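PDB 4RY8: periplasmic binding protein from Thermotoga lettingae TMO, which binds 5-methylthioribose and probably delivers it, as the solute-binding component, to a sugar transport system. Local coordinates for residues V16-R22 with V72-D78; E26-F30 with M204-F208; V111-D117 with L275-V281. One frame throughout, in Å; residues are numbered along the deposited sequence.

In the fold
Three contacts illustrate how a two-lobed sugar receptor is built: two sheet pairings in one lobe and one contact between lobes. Interactions 1 and 3 belong to the same parallel sheet, with strand 98-102 lying between them; their centres are about 16 Å apart and their nearest atoms about 6 Å. Interaction 2 joins that lobe to the other across the bound methylthioribose. It meets interaction 1 where Arg-22 NH2 packs 3.4 Å from Phe-30 O, and interaction 3 where Phe-29 CE2 lies 3.5 Å from Gln-116 OE1. Residues at or just beyond the strand ends thus reach the pocket: Gln-116 bonds the sugar directly, while the side chain of Asp-78 stays about 7 Å from it.

Interaction 1. Residues V16-R22 with V72-D78; sequences VRIALVR and VDAIIID
Residues 17-22 and 74-78 pair as neighbouring parallel strands, their axes 17° apart, and a backbone ladder carries most of the polar contact. Ala-19 is gripped from both of its peptide groups: its N donates to Ala-74 O at 2.9 Å, and its O accepts from Ile-76 N at 2.7 Å. One step on, Val-21 N reaches Ile-76 O at 2.8 Å and Val-21 O receives Asp-78 N at 2.9 Å. Before the regular ladder begins, a side chain takes over: Asp-73 OD1 accepts Arg-17 N at 2.9 Å in an almost straight bond (175°), met on the anti side of the carboxylate and somewhat above its plane.

Apolar contacts occupy both faces. Ile-76 sits between two residues of the partner strand: with CG2 anti to the backbone N and CG1 beside it (chi1 -53°), CG2 is directed at Leu-20 CD1, 3.8 Å away, and the CG1-CD1 arm at Ile-18, CD1 touching CG2 at 3.7 Å. On the other face Val-21 and Ile-75 lie side by side, CG2 to CG2 at 4.0 Å.

Arg-17 puts a guanidinium face over Val-72 while its NH2 bonds Gln-70 O. Arg-22 uses its aliphatic part here, CG against Asp-78 CB, and sends NH1 to Thr-52.

This pair lies in the sheet of one Rossmann-like lobe, with strands 47-52 and 98-102 flanking it. Helix 57-69 covers the Ala-19 and Val-21 face through Phe-67 and Ile-64, and helix 255-270 packs on Ile-18 and Ile-76 through Ala-266.

Interaction 2. Residues E26-F30 with M204-F208; sequences EGSFF and MWDEF. With SR1 (5-S-methyl-5-thio-alpha-D-ribofuranose), chain G.
The ligand cleft between the two lobes of this periplasmic binding protein closes where Phe-29, Phe-30 and Glu-26 approach Trp-205, Asp-206 and Glu-207. Three aromatic side chains line the methylthioribose. Phe-29 offers a ring face to the furanose, its CZ 3.5 Å from SR1 C2, and Phe-30 CZ approaches SR1 O4 at 3.6 Å. Trp-205 covers another part of the sugar: SR1 C5 lies over one face of the indole and Glu-207 CB over the opposite one, which holds the ring like a plate between ligand and helix. With CG anti to the backbone N (chi1 172°), the indole extends from its helix N-cap to Glu-26, whose CG meets Trp-205 CH2 at the ring edge, 3.6 Å away. Phe-30 is turned steeply against the indole, planes 73° apart, and its CE2 approaches Trp-205 CZ2 at 3.8 Å.

Between these two segments the polar links run through water. One molecule accepts from Trp-205 NE1 at 2.9 Å and donates to Glu-26 O, satisfying the indole N-H at the ring edge. A second donates to both Glu-26 OE1 and Glu-207 OE1; Glu-26 OE2 is bonded to Gly-178 N and Thr-180 OG1. A third accepts Phe-29 N at 2.9 Å and sits 2.7 Å from both Asp-206 OD1 and Glu-207 OE2. Gly-27 CA passes 3.4 Å from Glu-207 OE2, a place where a side chain would collide.

Both segments lead into helices, 28-44 in one lobe and 206-219 in the other, so the starts of two helices come together across the cleft. Helix 180-194 backs Trp-205 and Glu-207 through Thr-180 and Ala-181, while Glu-207 also pairs with Lys-210 of its own helix.

Interaction 3. Residues V111-D117 with L275-V281; sequences VPEIEQD and LPKYLLV. With SR1 (5-S-methyl-5-thio-alpha-D-ribofuranose), chain G.
Glu-113 and Lys-277 cross obliquely, and their charged ends meet in a salt bridge, Glu-113 OE2 to Lys-277 NZ at 2.9 Å. The ammonium arrives on the anti side of the carboxylate, 30° out of its plane. Lys-277 starts away from the partner strand, but the bend at chi2 (54°) swings NZ back, where Val-111 O accepts it at 2.8 Å. Tyr-278 runs beside Glu-113 with ring and carboxylate planes nearly perpendicular, and a water joins Glu-113 OE2 to Tyr-278 OH. Further along, Glu-115 lies alongside Leu-280, CG to CD2 at 3.4 Å, whereas Ile-114 and Leu-279 pack on the other face, CG1 to CB at 4.0 Å. Backbone bonds of a parallel pairing join the strands, among them Leu-279 N to Glu-113 O at 2.9 Å. Beyond the pairing, Gln-116 extends to the ligand and its NE2 donates to SR1 O2 at 3.0 Å; Thr-253 holds its OE1.

Replacing Glu-113 with a leucine would probably leave the Lys-277 ammonium without its counter-charge and the bridging water without one acceptor.

Lys-277 NZ also lies within bonding distance of the Val-106 and Asp-108 carbonyls, so its charge is probably shared among several oxygens. Glu-115 also bonds Asp-118 N and Lys-152; like Glu-113 it pairs with Arg-163 of the second subunit, consistent with an acidic patch, on the sheet face carrying Tyr-278 and Leu-280, turned to that subunit.

Interaction 1. Residues V16-R22 with V72-D78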
# COMPACT_ATOMS: atom_id res chain seq x y z
N VAL C 16 27.14 -11.83 25.61
CA VAL C 16 26.62 -11.13 24.42
C VAL C 16 25.98 -9.80 24.82
O VAL C 16 24.93 -9.78 25.49
CB VAL C 16 25.57 -11.96 23.65
CG1 VAL C 16 25.06 -11.18 22.42
CG2 VAL C 16 26.15 -13.31 23.25
N ARG C 17 26.61 -8.70 24.41
CA ARG C 17 26.12 -7.36 24.74
C ARG C 17 25.58 -6.66 23.50
O ARG C 17 26.27 -6.54 22.50
CB ARG C 17 27.23 -6.53 25.40
CG ARG C 17 27.58 -7.03 26.81
CD ARG C 17 28.71 -6.25 27.46
NE ARG C 17 29.89 -6.26 26.60
CZ ARG C 17 30.58 -5.19 26.21
NH1 ARG C 17 30.26 -3.97 26.64
NH2 ARG C 17 31.62 -5.34 25.41
N ILE C 18 24.34 -6.19 23.59
CA ILE C 18 23.66 -5.52 22.50
C ILE C 18 23.22 -4.13 22.98
O ILE C 18 22.50 -4.02 23.98
CB ILE C 18 22.43 -6.33 22.04
CG1 ILE C 18 22.88 -7.67 21.44
CG2 ILE C 18 21.56 -5.56 21.05
CD1 ILE C 18 21.77 -8.70 21.44
N ALA C 19 23.65 -3.09 22.27
CA ALA C 19 23.33 -1.71 22.61
C ALA C 19 22.18 -1.18 21.77
O ALA C 19 22.18 -1.29 20.54
CB ALA C 19 24.55 -0.82 22.43
N LEU C 20 21.22 -0.57 22.44
CA LEU C 20 20.09 0.03 21.80
C LEU C 20 20.28 1.51 21.93
O LEU C 20 20.28 2.05 23.05
CB LEU C 20 18.78 -0.40 22.49
CG LEU C 20 17.54 0.37 22.05
CD1 LEU C 20 17.28 0.27 20.53
CD2 LEU C 20 16.30 -0.09 22.77
N VAL C 21 20.50 2.18 20.81
CA VAL C 21 20.74 3.61 20.81
C VAL C 21 19.58 4.27 20.11
O VAL C 21 19.39 4.08 18.91
CB VAL C 21 22.06 3.97 20.09
CG1 VAL C 21 22.27 5.48 20.07
CG2 VAL C 21 23.21 3.29 20.78
N ARG C 22 18.82 5.08 20.86
CA ARG C 22 17.60 5.66 20.36
C ARG C 22 17.65 7.13 20.27
O ARG C 22 18.12 7.76 21.18
CB ARG C 22 16.45 5.37 21.32
CG ARG C 22 16.32 3.92 21.75
CD ARG C 22 15.86 3.87 23.18
NE ARG C 22 14.42 3.86 23.23
CZ ARG C 22 13.67 4.32 24.24
NH1 ARG C 22 14.18 4.90 25.33
NH2 ARG C 22 12.37 4.19 24.11
N VAL C 72 30.79 -3.61 22.12
CA VAL C 72 29.58 -4.45 22.20
C VAL C 72 29.54 -5.36 20.95
O VAL C 72 30.17 -5.06 19.93
CB VAL C 72 28.29 -3.60 22.28
CG1 VAL C 72 28.30 -2.75 23.55
CG2 VAL C 72 28.12 -2.71 21.05
N ASP C 73 28.83 -6.47 21.07
CA ASP C 73 28.64 -7.37 19.97
C ASP C 73 27.78 -6.76 18.82
O ASP C 73 28.01 -7.02 17.63
CB ASP C 73 28.02 -8.67 20.52
CG ASP C 73 28.93 -9.36 21.50
OD1 ASP C 73 28.90 -9.06 22.71
OD2 ASP C 73 29.73 -10.20 21.03
N ALA C 74 26.79 -5.95 19.17
CA ALA C 74 25.98 -5.30 18.15
C ALA C 74 25.33 -4.03 18.66
O ALA C 74 25.09 -3.88 19.86
CB ALA C 74 24.89 -6.27 17.67
N ILE C 75 25.05 -3.12 17.72
CA ILE C 75 24.27 -1.93 17.97
C ILE C 75 22.94 -1.90 17.18
O ILE C 75 22.92 -2.07 15.95
CB ILE C 75 25.12 -0.68 17.65
CG1 ILE C 75 26.45 -0.76 18.40
CG2 ILE C 75 24.40 0.58 18.07
CD1 ILE C 75 27.44 0.31 18.02
N ILE C 76 21.84 -1.65 17.88
CA ILE C 76 20.61 -1.25 17.24
C ILE C 76 20.55 0.28 17.20
O ILE C 76 20.59 0.96 18.24
CB ILE C 76 19.38 -1.80 17.98
CG1 ILE C 76 19.55 -3.31 18.15
CG2 ILE C 76 18.10 -1.49 17.22
CD1 ILE C 76 18.76 -3.87 19.31
N ILE C 77 20.47 0.83 16.01
CA ILE C 77 20.20 2.23 15.82
C ILE C 77 18.72 2.50 15.53
O ILE C 77 18.16 2.12 14.48
CB ILE C 77 21.12 2.82 14.78
CG1 ILE C 77 22.56 2.53 15.19
CG2 ILE C 77 20.88 4.32 14.71
CD1 ILE C 77 23.58 3.09 14.26
N ASP C 78 18.11 3.21 16.47
CA ASP C 78 16.71 3.51 16.47
C ASP C 78 16.46 4.98 16.14
O ASP C 78 16.76 5.84 16.96
CB ASP C 78 16.22 3.20 17.86
CG ASP C 78 14.77 3.04 17.92
OD1 ASP C 78 14.12 4.00 17.50
OD2 ASP C 78 14.31 1.96 18.37

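Interaction 2. Residues E26-F30 with M204-F208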
# COMPACT_ATOMS: atom_id res chain seq x y z
N GLU C 26 9.89 9.43 23.91
CA GLU C 26 8.65 9.94 24.49
C GLU C 26 7.38 9.19 24.04
O GLU C 26 7.23 8.85 22.90
CB GLU C 26 8.49 11.45 24.23
CG GLU C 26 8.17 11.87 22.82
CD GLU C 26 7.86 13.37 22.74
OE1 GLU C 26 6.92 13.84 23.43
OE2 GLU C 26 8.55 14.06 21.99
N GLY C 27 6.46 8.96 24.96
CA GLY C 27 5.15 8.40 24.61
C GLY C 27 5.11 6.88 24.66
O GLY C 27 6.16 6.21 24.56
N SER C 28 3.89 6.34 24.82
CA SER C 28 3.68 4.91 24.99
C SER C 28 4.16 3.99 23.83
O SER C 28 4.69 2.91 24.08
CB SER C 28 2.19 4.63 25.36
OG SER C 28 1.96 3.22 25.33
N PHE C 29 3.99 4.37 22.58
CA PHE C 29 4.59 3.61 21.48
C PHE C 29 6.04 3.23 21.78
O PHE C 29 6.42 2.07 21.71
CB PHE C 29 4.53 4.35 20.14
CG PHE C 29 5.27 3.64 19.03
CD1 PHE C 29 6.67 3.73 18.90
CD2 PHE C 29 4.59 2.84 18.15
CE1 PHE C 29 7.35 3.03 17.90
CE2 PHE C 29 5.25 2.14 17.17
CZ PHE C 29 6.63 2.24 17.03
N PHE C 30 6.83 4.22 22.15
CA PHE C 30 8.25 4.04 22.32
C PHE C 30 8.53 3.30 23.63
O PHE C 30 9.44 2.49 23.70
CB PHE C 30 8.96 5.39 22.25
CG PHE C 30 9.13 5.91 20.85
CD1 PHE C 30 9.96 5.23 19.97
CD2 PHE C 30 8.50 7.07 20.42
CE1 PHE C 30 10.13 5.68 18.65
CE2 PHE C 30 8.67 7.53 19.13
CZ PHE C 30 9.49 6.84 18.24
N MET C 204 0.41 11.78 11.83
CA MET C 204 1.28 10.66 11.44
C MET C 204 2.10 10.02 12.62
O MET C 204 2.98 9.23 12.38
CB MET C 204 2.17 11.15 10.28
CG MET C 204 1.44 11.35 8.91
SD MET C 204 0.38 9.90 8.44
CE MET C 204 0.15 10.25 6.70
N TRP C 205 1.80 10.36 13.86
CA TRP C 205 2.33 9.66 15.07
C TRP C 205 1.25 9.71 16.15
O TRP C 205 0.59 10.74 16.23
CB TRP C 205 3.65 10.38 15.49
CG TRP C 205 4.27 9.97 16.79
CD1 TRP C 205 4.19 8.75 17.42
CD2 TRP C 205 5.12 10.76 17.58
NE1 TRP C 205 4.92 8.76 18.57
CE2 TRP C 205 5.51 9.99 18.70
CE3 TRP C 205 5.59 12.07 17.48
CZ2 TRP C 205 6.33 10.49 19.70
CZ3 TRP C 205 6.39 12.56 18.46
CH2 TRP C 205 6.78 11.79 19.54
N ASP C 206 0.99 8.65 16.96
CA ASP C 206 -0.08 8.76 17.92
C ASP C 206 0.06 9.89 18.94
O ASP C 206 -0.94 10.38 19.45
CB ASP C 206 -0.48 7.40 18.63
CG ASP C 206 0.65 6.77 19.45
OD1 ASP C 206 1.79 7.27 19.47
OD2 ASP C 206 0.39 5.73 20.14
N GLU C 207 1.27 10.35 19.24
CA GLU C 207 1.47 11.50 20.14
C GLU C 207 0.94 12.83 19.53
O GLU C 207 0.37 13.67 20.25
CB GLU C 207 2.93 11.63 20.55
CG GLU C 207 3.41 10.49 21.44
CD GLU C 207 2.65 10.40 22.74
OE1 GLU C 207 2.51 11.41 23.47
OE2 GLU C 207 2.20 9.29 23.07
N PHE C 208 1.05 12.97 18.23
CA PHE C 208 0.46 14.12 17.53
C PHE C 208 -1.08 13.98 17.62
O PHE C 208 -1.80 14.91 17.95
CB PHE C 208 0.82 14.11 16.05
CG PHE C 208 2.27 14.46 15.70
CD1 PHE C 208 3.02 15.42 16.39
CD2 PHE C 208 2.81 13.90 14.56
CE1 PHE C 208 4.31 15.69 15.98
CE2 PHE C 208 4.09 14.19 14.15
CZ PHE C 208 4.83 15.10 14.85
CS SR1 G . 9.11 10.85 15.89
S SR1 G . 9.03 9.48 14.77
C5 SR1 G . 7.54 8.77 15.51
C4 SR1 G . 7.11 7.49 14.80
O4 SR1 G . 8.19 6.62 14.88
C1 SR1 G . 7.77 5.28 15.17
O1 SR1 G . 8.11 4.49 14.08
C2 SR1 G . 6.26 5.26 15.39
O2 SR1 G . 5.45 4.55 14.42
C3 SR1 G . 5.94 6.74 15.41
O3 SR1 G . 4.74 7.00 14.70
O HOH W 1 5.55 7.47 21.11
O HOH W 2 3.87 13.55 24.02
O HOH W 3 2.85 6.90 21.89

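Interaction 3. Residues V111-D117 with L275-V281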
# COMPACT_ATOMS: atom_id res chain seq x y z
N VAL C 111 23.60 -4.13 6.88
CA VAL C 111 22.68 -3.61 7.89
C VAL C 111 21.24 -3.80 7.53
O VAL C 111 20.69 -3.04 6.74
CB VAL C 111 22.87 -2.09 8.03
CG1 VAL C 111 21.96 -1.51 9.10
CG2 VAL C 111 24.34 -1.81 8.31
N PRO C 112 20.60 -4.79 8.14
CA PRO C 112 19.19 -4.89 7.97
C PRO C 112 18.47 -3.69 8.51
O PRO C 112 18.90 -3.10 9.54
CB PRO C 112 18.80 -6.15 8.77
CG PRO C 112 20.06 -6.81 9.14
CD PRO C 112 21.14 -5.80 9.06
N GLU C 113 17.40 -3.32 7.82
CA GLU C 113 16.54 -2.26 8.19
C GLU C 113 15.14 -2.79 8.57
O GLU C 113 14.41 -3.34 7.74
CB GLU C 113 16.41 -1.26 7.06
CG GLU C 113 17.69 -0.58 6.66
CD GLU C 113 17.49 0.30 5.44
OE1 GLU C 113 16.35 0.79 5.21
OE2 GLU C 113 18.48 0.53 4.68
N ILE C 114 14.79 -2.61 9.84
CA ILE C 114 13.43 -2.88 10.36
C ILE C 114 12.55 -1.64 10.19
O ILE C 114 12.95 -0.52 10.54
CB ILE C 114 13.47 -3.31 11.85
CG1 ILE C 114 14.38 -4.54 12.01
CG2 ILE C 114 12.07 -3.62 12.34
CD1 ILE C 114 14.70 -4.95 13.44
N GLU C 115 11.38 -1.80 9.62
CA GLU C 115 10.37 -0.77 9.71
C GLU C 115 8.99 -1.34 9.68
O GLU C 115 8.83 -2.55 9.47
CB GLU C 115 10.50 0.22 8.54
CG GLU C 115 10.50 -0.46 7.19
CD GLU C 115 10.12 0.52 6.10
OE1 GLU C 115 11.03 1.05 5.42
OE2 GLU C 115 8.91 0.77 5.97
N GLN C 116 8.01 -0.47 9.88
CA GLN C 116 6.62 -0.91 9.92
C GLN C 116 5.89 -0.80 8.60
O GLN C 116 4.65 -0.67 8.57
CB GLN C 116 5.89 -0.10 10.94
CG GLN C 116 6.50 -0.22 12.31
CD GLN C 116 5.94 0.77 13.27
OE1 GLN C 116 5.08 0.46 14.07
NE2 GLN C 116 6.43 1.98 13.20
N ASP C 117 6.67 -0.89 7.51
CA ASP C 117 6.17 -0.71 6.14
C ASP C 117 5.53 0.65 6.14
O ASP C 117 4.33 0.79 5.97
CB ASP C 117 5.23 -1.82 5.66
CG ASP C 117 5.07 -1.83 4.16
OD1 ASP C 117 5.39 -0.81 3.49
OD2 ASP C 117 4.66 -2.86 3.61
N LEU C 275 20.68 -11.95 7.48
CA LEU C 275 19.30 -11.52 7.57
C LEU C 275 18.86 -10.86 6.29
O LEU C 275 19.69 -10.30 5.56
CB LEU C 275 19.10 -10.56 8.75
CG LEU C 275 18.47 -11.13 10.06
CD1 LEU C 275 18.89 -12.57 10.34
CD2 LEU C 275 18.74 -10.24 11.27
N PRO C 276 17.56 -10.89 6.03
CA PRO C 276 17.07 -10.07 4.94
C PRO C 276 17.47 -8.58 5.13
O PRO C 276 17.68 -8.12 6.25
CB PRO C 276 15.54 -10.25 5.02
CG PRO C 276 15.34 -11.58 5.72
CD PRO C 276 16.52 -11.78 6.60
N LYS C 277 17.65 -7.87 4.04
CA LYS C 277 17.97 -6.45 4.11
C LYS C 277 16.81 -5.65 4.67
O LYS C 277 17.02 -4.67 5.39
CB LYS C 277 18.37 -5.97 2.73
CG LYS C 277 18.64 -4.46 2.57
CD LYS C 277 19.64 -3.86 3.52
CE LYS C 277 19.38 -2.35 3.59
NZ LYS C 277 20.43 -1.59 4.32
N TYR C 278 15.57 -6.04 4.34
CA TYR C 278 14.38 -5.33 4.81
C TYR C 278 13.50 -6.25 5.65
O TYR C 278 13.16 -7.32 5.20
CB TYR C 278 13.61 -4.72 3.64
CG TYR C 278 14.49 -3.71 2.88
CD1 TYR C 278 14.80 -2.48 3.41
CD2 TYR C 278 15.00 -4.03 1.65
CE1 TYR C 278 15.64 -1.58 2.72
CE2 TYR C 278 15.81 -3.15 0.96
CZ TYR C 278 16.14 -1.94 1.51
OH TYR C 278 16.96 -1.07 0.79
N LEU C 279 13.21 -5.84 6.88
CA LEU C 279 12.34 -6.57 7.79
C LEU C 279 11.16 -5.65 8.02
O LEU C 279 11.22 -4.70 8.80
CB LEU C 279 13.09 -6.93 9.09
CG LEU C 279 14.23 -7.98 8.99
CD1 LEU C 279 15.01 -8.12 10.27
CD2 LEU C 279 13.75 -9.36 8.56
N LEU C 280 10.11 -5.88 7.23
CA LEU C 280 8.91 -5.06 7.31
C LEU C 280 7.89 -5.74 8.24
O LEU C 280 7.48 -6.89 8.01
CB LEU C 280 8.29 -4.90 5.92
CG LEU C 280 9.12 -4.33 4.78
CD1 LEU C 280 8.22 -4.06 3.60
CD2 LEU C 280 9.83 -3.07 5.18
N VAL C 281 7.51 -5.04 9.30
CA VAL C 281 6.42 -5.45 10.16
C VAL C 281 5.09 -4.97 9.58
O VAL C 281 4.90 -3.77 9.39
CB VAL C 281 6.60 -4.94 11.62
CG1 VAL C 281 5.50 -5.53 12.52
CG2 VAL C 281 7.97 -5.37 12.17
CS SR1 G . 9.11 10.85 15.89
S SR1 G . 9.03 9.48 14.77
C5 SR1 G . 7.54 8.77 15.51
C4 SR1 G . 7.11 7.49 14.80
O4 SR1 G . 8.19 6.62 14.88
C1 SR1 G . 7.77 5.28 15.17
O1 SR1 G . 8.11 4.49 14.08
C2 SR1 G . 6.26 5.26 15.39
O2 SR1 G . 5.45 4.55 14.42
C3 SR1 G . 5.94 6.74 15.41
O3 SR1 G . 4.74 7.00 14.70
O HOH W 4 17.38 1.12 2.26